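Long-range contact in type 3 secretion system chaperone PscE (Pseudomonas aeruginosa, PDB 2UWJ), which acts with PscG as a cytoplasmic chaperone that keeps the type III secretion needle protein PscF from polymerising prematurely: residues R26-L31 against G59-L64. Sequence-based numbering, arbitrary orientation.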
loop_
_atom_site.group_PDB
_atom_site.type_symbol
_atom_site.label_atom_id
_atom_site.label_comp_id
_atom_site.label_asym_id
_atom_site.label_seq_id
_atom_site.Cartn_x
_atom_site.Cartn_y
_atom_site.Cartn_z
ATOM N N ARG A 26 -3.953 -2.755 21.124
ATOM C CA ARG A 26 -4.474 -1.401 20.971
ATOM C C ARG A 26 -6.014 -1.414 20.847
ATOM O O ARG A 26 -6.696 -0.541 21.380
ATOM C CB ARG A 26 -3.904 -0.755 19.717
ATOM C CG ARG A 26 -2.452 -0.414 19.847
ATOM C CD ARG A 26 -2.008 0.296 18.595
ATOM N NE ARG A 26 -1.492 -0.661 17.624
ATOM C CZ ARG A 26 -1.466 -0.439 16.321
ATOM N NH1 ARG A 26 -1.948 0.710 15.875
ATOM N NH2 ARG A 26 -0.924 -1.335 15.495
ATOM N N LEU A 27 -6.536 -2.391 20.116
ATOM C CA LEU A 27 -7.986 -2.518 19.926
ATOM C C LEU A 27 -8.650 -2.861 21.288
ATOM O O LEU A 27 -9.666 -2.289 21.664
ATOM C CB LEU A 27 -8.280 -3.641 18.907
ATOM C CG LEU A 27 -7.871 -3.360 17.440
ATOM C CD1 LEU A 27 -8.073 -4.665 16.603
ATOM C CD2 LEU A 27 -8.698 -2.150 16.873
ATOM N N GLN A 28 -8.094 -3.829 21.985
ATOM C CA GLN A 28 -8.624 -4.227 23.311
ATOM C C GLN A 28 -8.573 -3.058 24.297
ATOM O O GLN A 28 -9.539 -2.803 25.018
ATOM C CB GLN A 28 -7.832 -5.396 23.860
ATOM C CG GLN A 28 -7.945 -6.632 23.019
ATOM C CD GLN A 28 -7.074 -7.744 23.564
ATOM O OE1 GLN A 28 -5.967 -7.477 24.018
ATOM N NE2 GLN A 28 -7.566 -8.998 23.525
ATOM N N ALA A 29 -7.467 -2.314 24.295
ATOM C CA ALA A 29 -7.354 -1.162 25.191
ATOM C C ALA A 29 -8.444 -0.155 24.857
ATOM O O ALA A 29 -9.119 0.338 25.768
ATOM C CB ALA A 29 -5.964 -0.494 25.074
ATOM N N ALA A 30 -8.623 0.169 23.564
ATOM C CA ALA A 30 -9.664 1.120 23.175
ATOM C C ALA A 30 -11.078 0.569 23.511
ATOM O O ALA A 30 -11.977 1.319 23.926
ATOM C CB ALA A 30 -9.554 1.465 21.639
ATOM N N LEU A 31 -11.292 -0.725 23.359
ATOM C CA LEU A 31 -12.614 -1.270 23.658
ATOM C C LEU A 31 -12.884 -1.207 25.188
ATOM O O LEU A 31 -14.019 -0.935 25.637
ATOM C CB LEU A 31 -12.706 -2.710 23.184
ATOM C CG LEU A 31 -13.983 -3.459 23.567
ATOM C CD1 LEU A 31 -15.245 -2.740 23.020
ATOM C CD2 LEU A 31 -13.854 -4.915 23.068
ATOM N N GLY A 59 -15.759 -5.554 16.217
ATOM C CA GLY A 59 -15.674 -6.090 14.855
ATOM C C GLY A 59 -14.206 -6.199 14.392
ATOM O O GLY A 59 -13.791 -7.177 13.737
ATOM N N GLY A 60 -13.415 -5.178 14.712
ATOM C CA GLY A 60 -11.998 -5.213 14.349
ATOM C C GLY A 60 -11.269 -6.398 14.974
ATOM O O GLY A 60 -10.427 -7.033 14.333
ATOM N N LEU A 61 -11.558 -6.676 16.252
ATOM C CA LEU A 61 -10.924 -7.797 16.965
ATOM C C LEU A 61 -11.359 -9.115 16.336
ATOM O O LEU A 61 -10.561 -10.054 16.181
ATOM C CB LEU A 61 -11.311 -7.762 18.462
ATOM C CG LEU A 61 -10.552 -6.628 19.195
ATOM C CD1 LEU A 61 -11.288 -6.288 20.507
ATOM C CD2 LEU A 61 -9.112 -7.090 19.511
ATOM N N GLY A 62 -12.632 -9.177 15.963
ATOM C CA GLY A 62 -13.142 -10.379 15.328
ATOM C C GLY A 62 -12.492 -10.564 13.936
ATOM O O GLY A 62 -12.116 -11.654 13.544
ATOM N N ILE A 63 -12.343 -9.504 13.166
ATOM C CA ILE A 63 -11.700 -9.702 11.864
ATOM C C ILE A 63 -10.215 -10.109 12.100
ATOM O O ILE A 63 -9.728 -11.046 11.481
ATOM C CB ILE A 63 -11.802 -8.427 11.039
ATOM C CG1 ILE A 63 -13.306 -8.206 10.666
ATOM C CG2 ILE A 63 -10.791 -8.506 9.793
ATOM C CD1 ILE A 63 -13.631 -6.812 10.215
ATOM N N LEU A 64 -9.513 -9.425 13.011
ATOM C CA LEU A 64 -8.097 -9.731 13.276
ATOM C C LEU A 64 -7.901 -11.205 13.655
ATOM O O LEU A 64 -6.985 -11.870 13.164
ATOM C CB LEU A 64 -7.557 -8.852 14.388
ATOM C CG LEU A 64 -6.063 -9.066 14.729
ATOM C CD1 LEU A 64 -5.146 -8.831 13.466
ATOM C CD2 LEU A 64 -5.697 -8.021 15.843
#
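Leu27 and Leu61 interlock at the middle of an antiparallel helical hairpin, formed by helices 18-40 and 44-68. The N-to-C directions of the short segments make 156°, close to antiparallel, and their axes approach to 9.9 Å. No hydrogen bond joins the segments; the contacts are between apolar side-chain atoms, with one methyl on the backbone of Gly60. The two leucines overlap along their lengths, each pointing at the other's helix. Leu27 CB lies 3.6 Å from Leu61 CD2 and also meets Leu61 CG. Further out, Leu27 CD1 passes alongside Leu61 to reach the backbone of the opposite helix, 4.0 Å from Gly60 C, a residue with no side chain. The same methyl faces Leu64 CD2 at 4.2 Å, so it is bordered by Gly60 C, Leu61 CD2 and Leu64 CD2.

In Leu61, chi1 (-74°) sends CG toward helix 18-40, and chi2 (160°) then divides the methyls, CD2 to Leu27 and CD1 to Leu31. CD2 also packs against Gln28 CG at 3.7 Å, Gln28 lying roughly perpendicular to Leu61; thus the aliphatic part of Gln28 flanks the leucine pair. Beyond the two segments, Leu27 rests on Leu57 of the partner helix and on Leu9 of the PscG chain, so one leucine serves both the hairpin and the chaperone complex. One turn along helix 18-40 from Leu27, Leu31 extends the seam: its CD2 touches Leu61 CD1 at 3.9 Å.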